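Local coordinates for protein phospho-furanose lactonase (Mycoplasma synoviae, PDB 3OVG) that hydrolyses 1,4-lactones, notably D-xylono-1,4-lactone 5-phosphate and L-arabino-1,4-lactone 5-phosphate, with two zinc ions per subunit, at residues I212-Y226 with V235-Y248. Residues are numbered along the deposited sequence; the frame is centred on the assembly and turned at random.
With ZN (zinc ion), chain H; PO4 (phosphate ion), chain I.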
loop_
_atom_site.group_PDB
_atom_site.type_symbol
_atom_site.label_atom_id
_atom_site.label_comp_id
_atom_site.label_asym_id
_atom_site.label_seq_id
_atom_site.Cartn_x
_atom_site.Cartn_y
_atom_site.Cartn_z
ATOM N N ILE A 212 16.706 -20.725 30.574
ATOM C CA ILE A 212 16.457 -20.178 29.248
ATOM C C ILE A 212 15.385 -20.933 28.493
ATOM O O ILE A 212 15.519 -22.137 28.231
ATOM C CB ILE A 212 17.740 -20.212 28.366
ATOM C CG1 ILE A 212 18.911 -19.490 29.053
ATOM C CG2 ILE A 212 17.436 -19.725 26.898
ATOM C CD1 ILE A 212 20.171 -19.419 28.174
ATOM N N GLN A 213 14.340 -20.211 28.112
ATOM C CA GLN A 213 13.419 -20.705 27.092
ATOM C C GLN A 213 13.562 -19.947 25.771
ATOM O O GLN A 213 13.773 -18.699 25.746
ATOM C CB GLN A 213 11.983 -20.549 27.560
ATOM C CG GLN A 213 11.537 -21.564 28.597
ATOM C CD GLN A 213 10.158 -21.232 29.119
ATOM O OE1 GLN A 213 10.017 -20.370 29.999
ATOM N NE2 GLN A 213 9.127 -21.911 28.586
ATOM N N ILE A 214 13.434 -20.692 24.673
ATOM C CA ILE A 214 13.420 -20.080 23.363
ATOM C C ILE A 214 12.088 -20.349 22.657
ATOM O O ILE A 214 11.728 -21.502 22.421
ATOM C CB ILE A 214 14.600 -20.533 22.487
ATOM C CG1 ILE A 214 15.933 -20.207 23.173
ATOM C CG2 ILE A 214 14.540 -19.807 21.129
ATOM C CD1 ILE A 214 17.133 -20.466 22.278
ATOM N N SER A 215 11.368 -19.284 22.307
ATOM C CA SER A 215 10.008 -19.420 21.759
ATOM C C SER A 215 9.989 -19.454 20.227
ATOM O O SER A 215 10.939 -18.988 19.580
ATOM C CB SER A 215 9.115 -18.260 22.253
ATOM O OG SER A 215 8.324 -18.650 23.365
ATOM N N HIS A 216 8.881 -19.974 19.687
ATOM C CA HIS A 216 8.530 -19.992 18.251
ATOM C C HIS A 216 9.298 -20.948 17.326
ATOM O O HIS A 216 9.228 -20.809 16.102
ATOM C CB HIS A 216 8.531 -18.602 17.642
ATOM C CG HIS A 216 7.890 -17.579 18.508
ATOM N ND1 HIS A 216 6.668 -17.777 19.114
ATOM C CD2 HIS A 216 8.300 -16.345 18.880
ATOM C CE1 HIS A 216 6.367 -16.725 19.849
ATOM N NE2 HIS A 216 7.335 -15.836 19.715
ATOM N N LEU A 217 9.966 -21.946 17.883
ATOM C CA LEU A 217 10.673 -22.861 17.015
ATOM C C LEU A 217 9.648 -23.612 16.161
ATOM O O LEU A 217 9.996 -24.153 15.121
ATOM C CB LEU A 217 11.519 -23.854 17.816
ATOM C CG LEU A 217 12.940 -23.393 18.171
ATOM C CD1 LEU A 217 13.791 -23.291 16.888
ATOM C CD2 LEU A 217 12.928 -22.098 18.952
ATOM N N ASN A 218 8.394 -23.653 16.611
ATOM C CA ASN A 218 7.324 -24.281 15.822
ATOM C C ASN A 218 7.176 -23.700 14.404
ATOM O O ASN A 218 6.617 -24.353 13.500
ATOM C CB ASN A 218 5.999 -24.186 16.583
ATOM C CG ASN A 218 5.795 -22.812 17.178
ATOM O OD1 ASN A 218 6.419 -22.467 18.190
ATOM N ND2 ASN A 218 4.946 -21.987 16.524
ATOM N N LYS A 219 7.675 -22.486 14.201
ATOM C CA LYS A 219 7.674 -21.846 12.865
ATOM C C LYS A 219 8.884 -22.205 11.965
ATOM O O LYS A 219 8.999 -21.735 10.831
ATOM C CB LYS A 219 7.537 -20.325 13.036
ATOM C CG LYS A 219 6.118 -19.936 13.452
ATOM C CD LYS A 219 5.986 -18.484 13.866
ATOM C CE LYS A 219 4.543 -18.204 14.338
ATOM N NZ LYS A 219 4.354 -16.766 14.696
ATOM N N ASN A 220 9.780 -23.036 12.474
ATOM C CA ASN A 220 10.896 -23.570 11.708
ATOM C C ASN A 220 10.871 -25.071 12.004
ATOM O O ASN A 220 11.648 -25.534 12.815
ATOM C CB ASN A 220 12.208 -22.940 12.207
ATOM C CG ASN A 220 13.457 -23.450 11.466
ATOM O OD1 ASN A 220 13.351 -24.193 10.505
ATOM N ND2 ASN A 220 14.663 -23.057 11.950
ATOM N N PRO A 221 9.969 -25.820 11.353
ATOM C CA PRO A 221 9.621 -27.215 11.696
ATOM C C PRO A 221 10.717 -28.207 11.279
ATOM O O PRO A 221 10.535 -29.030 10.388
ATOM C CB PRO A 221 8.330 -27.486 10.900
ATOM C CG PRO A 221 8.102 -26.277 10.032
ATOM C CD PRO A 221 9.220 -25.303 10.199
ATOM N N ASP A 222 11.861 -28.123 11.938
ATOM C CA ASP A 222 13.018 -28.870 11.514
ATOM C C ASP A 222 13.441 -29.689 12.745
ATOM O O ASP A 222 14.034 -29.153 13.704
ATOM C CB ASP A 222 14.070 -27.844 11.074
ATOM C CG ASP A 222 15.338 -28.479 10.553
ATOM O OD1 ASP A 222 15.751 -29.544 11.078
ATOM O OD2 ASP A 222 15.957 -27.878 9.648
ATOM N N LYS A 223 13.067 -30.969 12.764
ATOM C CA LYS A 223 13.273 -31.772 13.957
ATOM C C LYS A 223 14.750 -31.926 14.320
ATOM O O LYS A 223 15.080 -32.089 15.500
ATOM C CB LYS A 223 12.598 -33.140 13.841
ATOM C CG LYS A 223 13.274 -34.095 12.879
ATOM C CD LYS A 223 12.232 -35.103 12.379
ATOM C CE LYS A 223 12.881 -36.287 11.661
ATOM N NZ LYS A 223 11.831 -37.316 11.420
ATOM N N TYR A 224 15.616 -31.857 13.307
ATOM C CA TYR A 224 17.054 -32.023 13.473
ATOM C C TYR A 224 17.615 -30.798 14.165
ATOM O O TYR A 224 18.441 -30.898 15.061
ATOM C CB TYR A 224 17.742 -32.253 12.104
ATOM C CG TYR A 224 17.184 -33.457 11.371
ATOM C CD1 TYR A 224 17.448 -34.746 11.817
ATOM C CD2 TYR A 224 16.359 -33.304 10.271
ATOM C CE1 TYR A 224 16.918 -35.882 11.150
ATOM C CE2 TYR A 224 15.836 -34.408 9.588
ATOM C CZ TYR A 224 16.115 -35.687 10.042
ATOM O OH TYR A 224 15.603 -36.764 9.372
ATOM N N TYR A 225 17.151 -29.642 13.720
ATOM C CA TYR A 225 17.527 -28.373 14.324
ATOM C C TYR A 225 17.073 -28.326 15.787
ATOM O O TYR A 225 17.821 -27.880 16.635
ATOM C CB TYR A 225 16.922 -27.209 13.512
ATOM C CG TYR A 225 17.381 -25.810 13.951
ATOM C CD1 TYR A 225 18.735 -25.480 13.976
ATOM C CD2 TYR A 225 16.451 -24.826 14.313
ATOM C CE1 TYR A 225 19.166 -24.208 14.378
ATOM C CE2 TYR A 225 16.859 -23.562 14.718
ATOM C CZ TYR A 225 18.220 -23.250 14.738
ATOM O OH TYR A 225 18.630 -21.980 15.109
ATOM N N TYR A 226 15.846 -28.778 16.076
ATOM C CA TYR A 226 15.310 -28.749 17.434
ATOM C C TYR A 226 16.259 -29.543 18.336
ATOM O O TYR A 226 16.672 -29.122 19.430
ATOM C CB TYR A 226 13.920 -29.429 17.512
ATOM C CG TYR A 226 12.786 -28.697 16.849
ATOM C CD1 TYR A 226 12.937 -27.398 16.376
ATOM C CD2 TYR A 226 11.527 -29.297 16.736
ATOM C CE1 TYR A 226 11.866 -26.736 15.771
ATOM C CE2 TYR A 226 10.469 -28.647 16.136
ATOM C CZ TYR A 226 10.636 -27.371 15.665
ATOM O OH TYR A 226 9.562 -26.728 15.089
ATOM N N VAL A 235 19.154 -25.704 26.473
ATOM C CA VAL A 235 18.061 -24.761 26.705
ATOM C C VAL A 235 16.739 -25.497 26.521
ATOM O O VAL A 235 16.723 -26.690 26.223
ATOM C CB VAL A 235 18.130 -23.508 25.795
ATOM C CG1 VAL A 235 19.417 -22.707 26.070
ATOM C CG2 VAL A 235 18.005 -23.887 24.320
ATOM N N THR A 236 15.636 -24.793 26.744
ATOM C CA THR A 236 14.289 -25.374 26.611
ATOM C C THR A 236 13.571 -24.635 25.466
ATOM O O THR A 236 13.657 -23.389 25.336
ATOM C CB THR A 236 13.517 -25.257 27.957
ATOM O OG1 THR A 236 14.198 -26.016 28.955
ATOM C CG2 THR A 236 12.041 -25.704 27.857
ATOM N N LEU A 237 12.924 -25.412 24.608
ATOM C CA LEU A 237 12.141 -24.874 23.500
ATOM C C LEU A 237 10.707 -24.676 23.978
ATOM O O LEU A 237 10.071 -25.625 24.398
ATOM C CB LEU A 237 12.185 -25.830 22.274
ATOM C CG LEU A 237 13.602 -26.206 21.802
ATOM C CD1 LEU A 237 13.637 -27.089 20.541
ATOM C CD2 LEU A 237 14.474 -24.930 21.625
ATOM N N CYS A 238 10.224 -23.434 23.962
ATOM C CA CYS A 238 8.825 -23.137 24.264
ATOM C C CYS A 238 8.036 -23.091 22.969
ATOM O O CYS A 238 8.128 -22.145 22.218
ATOM C CB CYS A 238 8.667 -21.805 25.009
ATOM S SG CYS A 238 6.926 -21.440 25.430
ATOM N N PHE A 239 7.252 -24.126 22.692
ATOM C CA PHE A 239 6.474 -24.132 21.469
ATOM C C PHE A 239 5.154 -23.429 21.626
ATOM O O PHE A 239 4.424 -23.689 22.585
ATOM C CB PHE A 239 6.187 -25.579 21.024
ATOM C CG PHE A 239 7.390 -26.296 20.556
ATOM C CD1 PHE A 239 7.991 -25.944 19.347
ATOM C CD2 PHE A 239 7.945 -27.325 21.310
ATOM C CE1 PHE A 239 9.117 -26.623 18.889
ATOM C CE2 PHE A 239 9.077 -27.996 20.858
ATOM C CZ PHE A 239 9.660 -27.638 19.650
ATOM N N ASP A 240 4.797 -22.597 20.651
ATOM C CA ASP A 240 3.375 -22.359 20.429
ATOM C C ASP A 240 3.044 -23.058 19.099
ATOM O O ASP A 240 3.790 -23.952 18.691
ATOM C CB ASP A 240 3.075 -20.872 20.420
ATOM C CG ASP A 240 3.807 -20.165 19.318
ATOM O OD1 ASP A 240 3.137 -19.790 18.339
ATOM O OD2 ASP A 240 5.044 -19.992 19.425
ATOM N N GLY A 241 1.955 -22.672 18.425
ATOM C CA GLY A 241 1.582 -23.291 17.148
ATOM C C GLY A 241 0.215 -23.972 17.041
ATOM O O GLY A 241 -0.377 -24.063 15.954
ATOM N N PRO A 242 -0.324 -24.461 18.163
ATOM C CA PRO A 242 -1.694 -24.983 18.040
ATOM C C PRO A 242 -2.657 -23.937 17.444
ATOM O O PRO A 242 -2.622 -22.764 17.868
ATOM C CB PRO A 242 -2.064 -25.295 19.487
ATOM C CG PRO A 242 -0.766 -25.637 20.141
ATOM C CD PRO A 242 0.238 -24.679 19.504
ATOM N N ASP A 243 -3.514 -24.360 16.503
ATOM C CA ASP A 243 -4.459 -23.467 15.801
ATOM C C ASP A 243 -3.808 -22.243 15.185
ATOM O O ASP A 243 -4.272 -21.111 15.358
ATOM C CB ASP A 243 -5.642 -23.041 16.682
ATOM C CG ASP A 243 -6.780 -22.395 15.881
ATOM O OD1 ASP A 243 -7.069 -22.846 14.748
ATOM O OD2 ASP A 243 -7.411 -21.444 16.386
ATOM N N ARG A 244 -2.726 -22.478 14.449
ATOM C CA ARG A 244 -2.094 -21.432 13.673
ATOM C C ARG A 244 -1.876 -21.984 12.249
ATOM O O ARG A 244 -0.743 -22.118 11.794
ATOM C CB ARG A 244 -0.764 -21.020 14.303
ATOM C CG ARG A 244 -0.852 -20.568 15.778
ATOM C CD ARG A 244 -1.703 -19.293 15.901
ATOM N NE ARG A 244 -1.795 -18.813 17.274
ATOM C CZ ARG A 244 -2.831 -19.017 18.080
ATOM N NH1 ARG A 244 -3.883 -19.711 17.663
ATOM N NH2 ARG A 244 -2.803 -18.536 19.315
ATOM N N VAL A 245 -2.971 -22.278 11.549
ATOM C CA VAL A 245 -2.920 -23.022 10.287
ATOM C C VAL A 245 -2.230 -22.249 9.156
ATOM O O VAL A 245 -1.572 -22.838 8.291
ATOM C CB VAL A 245 -4.352 -23.530 9.872
ATOM C CG1 VAL A 245 -4.316 -24.144 8.463
ATOM C CG2 VAL A 245 -4.839 -24.575 10.872
ATOM N N LYS A 246 -2.326 -20.923 9.179
ATOM C CA LYS A 246 -1.635 -20.155 8.154
ATOM C C LYS A 246 -0.119 -20.350 8.242
ATOM O O LYS A 246 0.619 -19.920 7.328
ATOM C CB LYS A 246 -1.981 -18.649 8.228
ATOM C CG LYS A 246 -1.308 -17.927 9.424
ATOM C CD LYS A 246 -1.938 -16.538 9.667
ATOM C CE LYS A 246 -1.071 -15.681 10.601
ATOM N NZ LYS A 246 -1.636 -14.293 10.872
ATOM N N TYR A 247 0.364 -20.956 9.328
ATOM C CA TYR A 247 1.785 -21.261 9.395
ATOM C C TYR A 247 2.026 -22.747 9.127
ATOM O O TYR A 247 2.670 -23.096 8.154
ATOM C CB TYR A 247 2.402 -20.854 10.749
ATOM C CG TYR A 247 2.556 -19.369 10.932
ATOM C CD1 TYR A 247 3.593 -18.681 10.328
ATOM C CD2 TYR A 247 1.662 -18.652 11.733
ATOM C CE1 TYR A 247 3.733 -17.315 10.509
ATOM C CE2 TYR A 247 1.790 -17.303 11.911
ATOM C CZ TYR A 247 2.822 -16.632 11.293
ATOM O OH TYR A 247 2.938 -15.270 11.478
ATOM N N TYR A 248 1.483 -23.602 9.994
ATOM C CA TYR A 248 1.686 -25.034 9.895
ATOM C C TYR A 248 0.562 -25.764 10.618
ATOM O O TYR A 248 0.002 -25.258 11.580
ATOM C CB TYR A 248 3.038 -25.465 10.501
ATOM C CG TYR A 248 4.230 -24.942 9.720
ATOM C CD1 TYR A 248 4.942 -23.831 10.174
ATOM C CD2 TYR A 248 4.625 -25.541 8.526
ATOM C CE1 TYR A 248 6.022 -23.322 9.458
ATOM C CE2 TYR A 248 5.716 -25.053 7.797
ATOM C CZ TYR A 248 6.415 -23.935 8.276
ATOM O OH TYR A 248 7.493 -23.395 7.579
HETATM ZN ZN ZN H . 6.870 -13.518 20.053
HETATM P P PO4 I . 0.586 -14.080 14.082
HETATM O O1 PO4 I . 0.464 -13.401 15.458
HETATM O O2 PO4 I . 0.018 -13.183 12.955
HETATM O O3 PO4 I . 2.070 -14.363 13.822
HETATM O O4 PO4 I . -0.137 -15.423 14.151
HETATM O O HOH W 1 9.955 -22.846 20.479
HETATM O O HOH W 2 5.961 -19.650 22.599
HETATM O O HOH W 3 8.658 -20.778 8.367
HETATM O O HOH W 4 4.441 -13.973 19.835
#
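Ile214 and its neighbours pair with Thr236 and Cys238 as adjacent parallel strands, 212-215 and 236-239, of a TIM-barrel of the phosphotriesterase family; helix 223-233 makes the beta-alpha-beta crossover. Ile214 N gives a bond to Thr236 O, and Ile214 O accepts from Cys238 N at 2.9 Å.

Beyond the C-terminal strand ends, side chains take over. His216 binds zinc through NE2, with His188 on the same metal, while its ND1 donates to Asp240 OD2 (2.8 Å, 161° at the hydrogen). The carboxylate stands almost perpendicular to the imidazole yet keeps OD2 near the ring plane, fixing the ring's rotation. Asp240 N in turn donates to Asn218 OD1, 3.0 Å away.

On the helix side, Phe239 brings CE1 over one face of the Tyr226 ring, the two rings inclined at 59°, and Tyr226 OH bonds to Leu217 O. Pro221 CG sits over the Tyr248 ring, 3.5 Å from its centroid.

Nearer the substrate site, Lys219, extended beyond CG, lays CE squarely over the Tyr247 ring, with NZ in cation-pi contact. NZ makes a weak bond to a phosphate ion, which Lys246 NZ also holds. Tyr247 OH donates to phosphate O3 at 2.7 Å.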